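Long-range contacts in putative polyphosphate kinase 2 family protein (Arthrobacter aurescens, PDB 3RHF), which probably acts as a polyphosphate kinase, transferring phosphate groups between inorganic polyphosphate and nucleotides: residues 10-15 with 254-259; 33-38 with 244-249; 55-60 with 260-265. All coordinates share one frame; numbering follows the deposited sequence.

Contact 1 of 3, residues 10-15 with 254-259; sequences VEFAKS and RIAVQQ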
loop_
_atom_site.group_PDB
_atom_site.type_symbol
_atom_site.label_atom_id
_atom_site.label_comp_id
_atom_site.label_asym_id
_atom_site.label_seq_id
_atom_site.Cartn_x
_atom_site.Cartn_y
_atom_site.Cartn_z
ATOM N N VAL A 10 -7.195 5.508 25.090
ATOM C CA VAL A 10 -7.905 6.714 25.394
ATOM C C VAL A 10 -8.354 7.289 24.051
ATOM O O VAL A 10 -7.546 7.583 23.173
ATOM C CB VAL A 10 -6.989 7.715 26.155
ATOM C CG1 VAL A 10 -7.756 8.986 26.471
ATOM C CG2 VAL A 10 -6.412 7.097 27.457
ATOM N N GLU A 11 -9.663 7.408 23.895
ATOM C CA GLU A 11 -10.295 7.895 22.689
ATOM C C GLU A 11 -10.359 9.395 22.699
ATOM O O GLU A 11 -10.186 10.024 23.728
ATOM C CB GLU A 11 -11.742 7.426 22.641
ATOM C CG GLU A 11 -11.989 5.951 22.772
ATOM C CD GLU A 11 -11.565 5.150 21.546
ATOM O OE1 GLU A 11 -11.509 5.709 20.407
ATOM O OE2 GLU A 11 -11.288 3.930 21.740
ATOM N N PHE A 12 -10.679 9.979 21.560
ATOM C CA PHE A 12 -10.861 11.407 21.490
ATOM C C PHE A 12 -12.019 11.833 22.400
ATOM O O PHE A 12 -13.083 11.203 22.385
ATOM C CB PHE A 12 -11.129 11.846 20.028
ATOM C CG PHE A 12 -9.884 12.073 19.252
ATOM C CD1 PHE A 12 -9.359 13.333 19.134
ATOM C CD2 PHE A 12 -9.208 11.008 18.688
ATOM C CE1 PHE A 12 -8.172 13.549 18.443
ATOM C CE2 PHE A 12 -8.054 11.208 18.009
ATOM C CZ PHE A 12 -7.515 12.502 17.892
ATOM N N ALA A 13 -11.806 12.898 23.174
ATOM C CA ALA A 13 -12.868 13.476 24.007
ATOM C C ALA A 13 -13.782 14.266 23.116
ATOM O O ALA A 13 -14.984 14.196 23.277
ATOM C CB ALA A 13 -12.335 14.376 25.110
ATOM N N LYS A 14 -13.234 15.040 22.194
ATOM C CA LYS A 14 -14.070 15.677 21.196
ATOM C C LYS A 14 -13.559 15.281 19.792
ATOM O O LYS A 14 -12.342 15.124 19.569
ATOM C CB LYS A 14 -14.168 17.217 21.417
ATOM N N SER A 15 -14.492 15.093 18.863
ATOM C CA SER A 15 -14.159 14.690 17.510
ATOM C C SER A 15 -13.323 15.736 16.762
ATOM O O SER A 15 -13.629 16.914 16.795
ATOM C CB SER A 15 -15.429 14.441 16.704
ATOM O OG SER A 15 -15.062 14.197 15.357
ATOM N N ARG A 254 -0.943 11.556 13.622
ATOM C CA ARG A 254 -1.354 10.267 13.157
ATOM C C ARG A 254 -2.754 9.900 13.633
ATOM O O ARG A 254 -3.541 9.389 12.823
ATOM C CB ARG A 254 -0.408 9.188 13.613
ATOM C CG ARG A 254 0.928 9.231 12.959
ATOM C CD ARG A 254 1.870 8.244 13.591
ATOM N NE ARG A 254 3.244 8.553 13.184
ATOM C CZ ARG A 254 4.309 8.667 13.997
ATOM N NH1 ARG A 254 4.245 8.466 15.311
ATOM N NH2 ARG A 254 5.485 8.935 13.462
ATOM N N ILE A 255 -3.061 10.079 14.920
ATOM C CA ILE A 255 -4.368 9.707 15.415
ATOM C C ILE A 255 -5.456 10.692 15.019
ATOM O O ILE A 255 -6.627 10.359 15.029
ATOM C CB ILE A 255 -4.410 9.503 16.921
ATOM C CG1 ILE A 255 -3.922 10.766 17.677
ATOM C CG2 ILE A 255 -3.637 8.272 17.287
ATOM C CD1 ILE A 255 -4.112 10.678 19.205
ATOM N N ALA A 256 -5.076 11.907 14.656
ATOM C CA ALA A 256 -6.090 12.909 14.284
ATOM C C ALA A 256 -6.513 12.617 12.841
ATOM O O ALA A 256 -7.704 12.614 12.512
ATOM C CB ALA A 256 -5.563 14.353 14.470
ATOM N N VAL A 257 -5.528 12.316 12.002
ATOM C CA VAL A 257 -5.825 11.941 10.644
ATOM C C VAL A 257 -6.636 10.677 10.669
ATOM O O VAL A 257 -7.727 10.614 10.074
ATOM C CB VAL A 257 -4.592 11.835 9.742
ATOM C CG1 VAL A 257 -5.010 11.290 8.399
ATOM C CG2 VAL A 257 -3.980 13.221 9.491
ATOM N N GLN A 258 -6.180 9.678 11.410
ATOM C CA GLN A 258 -6.963 8.438 11.422
ATOM C C GLN A 258 -8.381 8.593 11.931
ATOM O O GLN A 258 -9.304 8.004 11.354
ATOM C CB GLN A 258 -6.231 7.232 12.069
ATOM C CG GLN A 258 -5.573 6.452 10.944
ATOM C CD GLN A 258 -4.781 5.241 11.342
ATOM O OE1 GLN A 258 -3.624 5.098 10.931
ATOM N NE2 GLN A 258 -5.411 4.314 12.083
ATOM N N GLN A 259 -8.590 9.406 12.955
ATOM C CA GLN A 259 -9.952 9.525 13.522
ATOM C C GLN A 259 -10.829 10.259 12.558
ATOM O O GLN A 259 -12.011 9.981 12.460
ATOM C CB GLN A 259 -9.971 10.195 14.895
ATOM C CG GLN A 259 -11.230 9.927 15.720
ATOM C CD GLN A 259 -11.403 8.472 16.092
ATOM O OE1 GLN A 259 -10.514 7.829 16.652
ATOM N NE2 GLN A 259 -12.560 7.938 15.789
HETATM O O HOH W 1 -11.139 8.060 19.229
#
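Phe12 has its CG opposite its own carbonyl carbon (chi1 -86°), while Gln259 carries CG away from its backbone N (chi1 -160°) and bends at the next bond, and the two side chains slide past each other in opposite directions. The CD2, CE2 and CZ atoms of the ring do the touching. CD2 of Phe12 lies 3.8 Å from CG of Gln259, the aliphatic part of that side chain, and the ring and amide planes stand 58° apart. CE2 of Phe12 comes within 3.4 Å of the carbonyl O of Ile255, and its CZ is 4.0 Å from CG1 of Ile255. Ala256 CA, 3.9 Å from CZ of Phe12, completes this seat on helix 250-266, which the ring meets obliquely. Tyr39 meets the same ring from the neighbouring loop.

A water in the ring plane, at its edge, joins the polar atoms. It accepts from Phe12 N (3.1 Å), donates to Glu11 OE1 (2.7 Å) and donates weakly to Gln259 OE1. The strongest partners of these side chains lie on helix 43-69: Arg56 forms a salt bridge with Glu11, and Gln53 bonds Gln259. Ser15 N-caps helix 16-19 and bonds Asp263. Direct contact is thus van der Waals, ring carbons against aliphatic groups and one carbonyl, with a water carrying the polar link, weak at Gln259, and the charge of Glu11 probably balanced by Arg56.

Contact 2 of 3, residues 33-38 with 244-249; sequences PESTPG and VVPANK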
loop_
_atom_site.group_PDB
_atom_site.type_symbol
_atom_site.label_atom_id
_atom_site.label_comp_id
_atom_site.label_asym_id
_atom_site.label_seq_id
_atom_site.Cartn_x
_atom_site.Cartn_y
_atom_site.Cartn_z
ATOM N N PRO A 33 0.765 24.612 16.826
ATOM C CA PRO A 33 1.251 23.380 16.247
ATOM C C PRO A 33 1.630 22.335 17.280
ATOM O O PRO A 33 1.934 21.213 16.894
ATOM C CB PRO A 33 2.520 23.827 15.509
ATOM C CG PRO A 33 2.350 25.266 15.304
ATOM C CD PRO A 33 1.643 25.743 16.509
ATOM N N GLU A 34 1.690 22.727 18.554
ATOM C CA GLU A 34 2.123 21.854 19.636
ATOM C C GLU A 34 0.926 21.239 20.344
ATOM O O GLU A 34 1.072 20.234 21.008
ATOM C CB GLU A 34 2.955 22.647 20.676
ATOM C CG GLU A 34 4.451 22.858 20.361
ATOM C CD GLU A 34 5.243 21.530 20.269
ATOM O OE1 GLU A 34 4.846 20.481 20.864
ATOM O OE2 GLU A 34 6.276 21.516 19.581
ATOM N N SER A 35 -0.258 21.826 20.195
ATOM C CA SER A 35 -1.473 21.307 20.829
ATOM C C SER A 35 -1.899 19.932 20.277
ATOM O O SER A 35 -1.399 19.512 19.215
ATOM C CB SER A 35 -2.637 22.297 20.658
ATOM O OG SER A 35 -2.762 22.736 19.320
ATOM N N THR A 36 -2.795 19.266 21.032
ATOM C CA THR A 36 -3.421 17.963 20.694
ATOM C C THR A 36 -4.949 18.096 20.801
ATOM O O THR A 36 -5.604 17.426 21.604
ATOM C CB THR A 36 -2.961 16.833 21.666
ATOM O OG1 THR A 36 -3.426 17.132 22.986
ATOM C CG2 THR A 36 -1.401 16.629 21.678
ATOM N N PRO A 37 -5.532 18.987 19.997
ATOM C CA PRO A 37 -6.923 19.343 20.185
ATOM C C PRO A 37 -7.881 18.182 20.159
ATOM O O PRO A 37 -7.810 17.319 19.289
ATOM C CB PRO A 37 -7.221 20.237 18.992
ATOM C CG PRO A 37 -5.925 20.756 18.550
ATOM C CD PRO A 37 -4.944 19.682 18.835
ATOM N N GLY A 38 -8.787 18.197 21.117
ATOM C CA GLY A 38 -9.775 17.160 21.298
ATOM C C GLY A 38 -9.255 15.935 22.021
ATOM O O GLY A 38 -10.055 15.048 22.320
ATOM N N VAL A 244 -7.174 21.558 9.805
ATOM C CA VAL A 244 -5.790 21.883 10.073
ATOM C C VAL A 244 -5.447 21.204 11.398
ATOM O O VAL A 244 -6.062 21.492 12.423
ATOM C CB VAL A 244 -5.586 23.403 10.193
ATOM C CG1 VAL A 244 -4.199 23.685 10.814
ATOM C CG2 VAL A 244 -5.779 24.114 8.821
ATOM N N VAL A 245 -4.483 20.285 11.318
ATOM C CA VAL A 245 -4.143 19.341 12.338
ATOM C C VAL A 245 -2.748 19.702 12.851
ATOM O O VAL A 245 -1.744 19.559 12.124
ATOM C CB VAL A 245 -4.057 17.914 11.757
ATOM C CG1 VAL A 245 -3.616 16.989 12.803
ATOM C CG2 VAL A 245 -5.402 17.434 11.145
ATOM N N PRO A 246 -2.657 20.177 14.103
ATOM C CA PRO A 246 -1.370 20.462 14.712
ATOM C C PRO A 246 -0.482 19.226 14.616
ATOM O O PRO A 246 -0.915 18.143 14.993
ATOM C CB PRO A 246 -1.750 20.734 16.136
ATOM C CG PRO A 246 -3.014 21.378 16.049
ATOM C CD PRO A 246 -3.744 20.735 14.906
ATOM N N ALA A 247 0.715 19.375 14.051
ATOM C CA ALA A 247 1.524 18.216 13.673
ATOM C C ALA A 247 2.942 18.226 14.242
ATOM O O ALA A 247 3.732 17.347 13.910
ATOM C CB ALA A 247 1.586 18.094 12.178
ATOM N N ASN A 248 3.276 19.205 15.075
ATOM C CA ASN A 248 4.591 19.185 15.735
ATOM C C ASN A 248 4.792 17.873 16.482
ATOM O O ASN A 248 5.891 17.389 16.543
ATOM C CB ASN A 248 4.807 20.373 16.731
ATOM C CG ASN A 248 5.370 21.609 16.067
ATOM O OD1 ASN A 248 5.340 21.727 14.853
ATOM N ND2 ASN A 248 5.904 22.526 16.859
ATOM N N LYS A 249 3.714 17.321 17.037
ATOM C CA LYS A 249 3.752 15.985 17.584
ATOM C C LYS A 249 3.309 14.963 16.556
ATOM O O LYS A 249 2.143 14.917 16.218
ATOM C CB LYS A 249 2.848 15.892 18.803
ATOM C CG LYS A 249 3.376 16.649 19.989
ATOM C CD LYS A 249 2.288 16.784 21.052
ATOM C CE LYS A 249 2.839 17.316 22.375
ATOM N NZ LYS A 249 2.693 18.766 22.414
HETATM O O HOH W 2 1.010 18.635 17.795
#
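Pro246 ends strand 242-246, one of the two edge strands within this chain of the parallel sheet in this three-layer alpha/beta/alpha sandwich of the P-loop NTPase clan, and its ring packs under the loop 33-38. This is the close-packed side. CB of Pro246 lies 3.3 Å from the carbonyl O of Ser35, while its CG is 3.8 Å from CD of Pro37; Leu20 packs on both prolines. Just past the strand, Asn248 N donates to Pro33 O at 3.0 Å, an N-H...O angle of 140° showing a bent bond. The same carbonyl also accepts a hydrogen bond from a water, which donates to Ser35 O as well and accepts from Lys249 N (3.1 Å), filling the turn with polar links.

Toward solvent the contact rests on long side chains. Glu34 is exposed and its CB leads away from 244-249, but the bend at chi2 (-62°) folds its carboxylate back over Asn248 and Lys249, crossing each at about a right angle. The Lys249 ammonium grips Glu34 twice, at its backbone carbonyl and at its carboxylate: NZ donates to Glu34 O at 2.6 Å, in the carbonyl plane, and forms a salt bridge with Glu34 OE1 at 3.2 Å. The lysine stem also runs past Thr36, its CD 3.7 Å from the Thr36 methyl CG2. A methionine in place of Lys249 would probably leave the Glu34 carboxylate without its opposite charge and Glu34 O without this donor, with Asn248 ND2 as the remaining hold on the carboxylate from 244-249. The amide of Asn248 is fixed from two directions, since Ser189 N bonds its OD1. Its other end, ND2, donates to Glu34 OE2 over 2.9 Å, reaching that oxygen from 47° above the carboxylate plane.

Contact 3 of 3, residues 55-60 with 260-265; sequences ARLAEL and LLLDAL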
loop_
_atom_site.group_PDB
_atom_site.type_symbol
_atom_site.label_atom_id
_atom_site.label_comp_id
_atom_site.label_asym_id
_atom_site.label_seq_id
_atom_site.Cartn_x
_atom_site.Cartn_y
_atom_site.Cartn_z
ATOM N N ALA A 55 -7.158 -1.395 13.378
ATOM C CA ALA A 55 -8.124 -2.469 13.284
ATOM C C ALA A 55 -9.476 -1.920 12.883
ATOM O O ALA A 55 -10.142 -2.479 12.002
ATOM C CB ALA A 55 -8.239 -3.222 14.596
ATOM N N ARG A 56 -9.893 -0.824 13.496
ATOM C CA ARG A 56 -11.154 -0.209 13.093
ATOM C C ARG A 56 -11.195 0.215 11.607
ATOM O O ARG A 56 -12.205 -0.013 10.916
ATOM C CB ARG A 56 -11.442 0.994 13.954
ATOM C CG ARG A 56 -11.708 0.645 15.410
ATOM C CD ARG A 56 -11.887 1.926 16.181
ATOM N NE ARG A 56 -11.669 1.702 17.585
ATOM C CZ ARG A 56 -11.501 2.649 18.497
ATOM N NH1 ARG A 56 -11.545 3.939 18.174
ATOM N NH2 ARG A 56 -11.306 2.284 19.755
ATOM N N LEU A 57 -10.108 0.860 11.148
ATOM C CA LEU A 57 -9.983 1.325 9.789
ATOM C C LEU A 57 -9.983 0.133 8.813
ATOM O O LEU A 57 -10.677 0.174 7.822
ATOM C CB LEU A 57 -8.718 2.162 9.645
ATOM C CG LEU A 57 -8.479 2.941 8.344
ATOM C CD1 LEU A 57 -9.565 3.948 8.126
ATOM C CD2 LEU A 57 -7.096 3.703 8.296
ATOM N N ALA A 58 -9.241 -0.931 9.131
ATOM C CA ALA A 58 -9.232 -2.147 8.303
ATOM C C ALA A 58 -10.665 -2.695 8.124
ATOM O O ALA A 58 -11.088 -3.005 7.041
ATOM C CB ALA A 58 -8.309 -3.207 8.890
ATOM N N GLU A 59 -11.430 -2.757 9.192
ATOM C CA GLU A 59 -12.791 -3.226 9.073
ATOM C C GLU A 59 -13.602 -2.269 8.225
ATOM O O GLU A 59 -14.304 -2.690 7.345
ATOM C CB GLU A 59 -13.450 -3.452 10.431
ATOM C CG GLU A 59 -14.938 -3.734 10.322
ATOM C CD GLU A 59 -15.597 -4.353 11.579
ATOM O OE1 GLU A 59 -15.006 -4.340 12.693
ATOM O OE2 GLU A 59 -16.748 -4.867 11.449
ATOM N N LEU A 60 -13.524 -0.981 8.473
ATOM C CA LEU A 60 -14.434 -0.084 7.792
ATOM C C LEU A 60 -14.084 0.144 6.301
ATOM O O LEU A 60 -14.946 0.401 5.496
ATOM C CB LEU A 60 -14.507 1.232 8.516
ATOM C CG LEU A 60 -15.396 1.365 9.738
ATOM C CD1 LEU A 60 -15.007 2.646 10.367
ATOM C CD2 LEU A 60 -16.838 1.371 9.330
ATOM N N LEU A 260 -10.245 11.151 11.782
ATOM C CA LEU A 260 -11.002 11.873 10.733
ATOM C C LEU A 260 -11.548 10.936 9.674
ATOM O O LEU A 260 -12.718 11.039 9.276
ATOM C CB LEU A 260 -10.109 12.926 10.070
ATOM C CG LEU A 260 -10.028 14.290 10.763
ATOM C CD1 LEU A 260 -9.023 15.126 10.018
ATOM C CD2 LEU A 260 -11.374 15.049 10.854
ATOM N N LEU A 261 -10.661 10.046 9.227
ATOM C CA LEU A 261 -11.011 8.940 8.349
ATOM C C LEU A 261 -12.097 8.063 8.888
ATOM O O LEU A 261 -13.042 7.778 8.182
ATOM C CB LEU A 261 -9.808 8.060 8.132
ATOM C CG LEU A 261 -9.169 8.043 6.776
ATOM C CD1 LEU A 261 -9.179 9.417 6.079
ATOM C CD2 LEU A 261 -7.750 7.557 6.965
ATOM N N LEU A 262 -11.944 7.606 10.131
ATOM C CA LEU A 262 -12.949 6.682 10.740
ATOM C C LEU A 262 -14.314 7.338 10.899
ATOM O O LEU A 262 -15.324 6.684 10.699
ATOM C CB LEU A 262 -12.504 6.121 12.109
ATOM C CG LEU A 262 -11.225 5.278 12.031
ATOM C CD1 LEU A 262 -10.464 5.266 13.384
ATOM C CD2 LEU A 262 -11.481 3.854 11.576
ATOM N N ASP A 263 -14.313 8.616 11.309
ATOM C CA ASP A 263 -15.544 9.350 11.538
ATOM C C ASP A 263 -16.242 9.624 10.183
ATOM O O ASP A 263 -17.445 9.547 10.104
ATOM C CB ASP A 263 -15.254 10.655 12.273
ATOM C CG ASP A 263 -14.794 10.456 13.768
ATOM O OD1 ASP A 263 -14.727 9.313 14.324
ATOM O OD2 ASP A 263 -14.520 11.512 14.413
ATOM N N ALA A 264 -15.474 9.929 9.134
ATOM C CA ALA A 264 -16.005 10.080 7.765
ATOM C C ALA A 264 -16.620 8.747 7.260
ATOM O O ALA A 264 -17.713 8.732 6.711
ATOM C CB ALA A 264 -14.916 10.554 6.815
ATOM N N LEU A 265 -15.914 7.650 7.484
ATOM C CA LEU A 265 -16.378 6.349 7.103
ATOM C C LEU A 265 -17.563 5.892 7.919
ATOM O O LEU A 265 -18.423 5.208 7.408
ATOM C CB LEU A 265 -15.267 5.347 7.272
ATOM C CG LEU A 265 -14.182 5.394 6.238
ATOM C CD1 LEU A 265 -12.960 4.691 6.615
ATOM C CD2 LEU A 265 -14.749 4.781 5.013
#
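Leu261 opens the contact from helix 260-265 by setting its CB 4.1 Å from CD1 of Leu57, the two side chains crossing at a slant. Leu57 can reach across because its CG lies opposite the backbone N (chi1 -171°), an arrangement in which CD1 touches Leu261 and Leu265 and CD2 touches Leu261. Next comes Leu262, whose CD2 methyl is the main wedge: it lies 3.3 Å from the backbone N of Leu57, 3.7 Å from CB of Arg56 and 3.9 Å from CD1 of Leu60. One methyl thus touches three residues of 55-60, and the backbone of Leu57 among them. One turn on, Leu265 closes the interface: its CD1 is 3.8 Å from CD1 of Leu57, and its CB is 4.1 Å from CD1 of Leu60. The segment axes approach to 10.1 Å and run in the same general direction at 36°, leaving room for these leucine layers between the backbones. Behind the interface, Leu261 and Leu265 rest on Leu76 of strand 75-82, and Leu261 also meets Leu78. Leu57 and Leu261 share Val95 of helix 88-98; helix 250-266 lies directly on the sheet, while helix 43-69 packs against it and against helix 88-98.

In the fold
Contact 1 lies between the other two, its centre about 11 Å from each, whereas the centres of contacts 2 and 3 are about 20 Å apart. Gly38 O ties contact 2 to contact 1 by a probable hydrogen bond from Ala13 N (2.9 Å), and Val245 CG1 packs on Ala256 CB at 3.7 Å. On the other flank Gln258 CG meets Leu57 CD2 at 4.1 Å. Contacts 1 and 3 share helix 250-266, which follows the strand of contact 2 in the chain. Citrate, probably from the crystallisation liquor, bonds Arg254, and a bound citrate lies about 5 Å from the Lys249 side chain, which may mark an anion-accepting pocket beside these two residues.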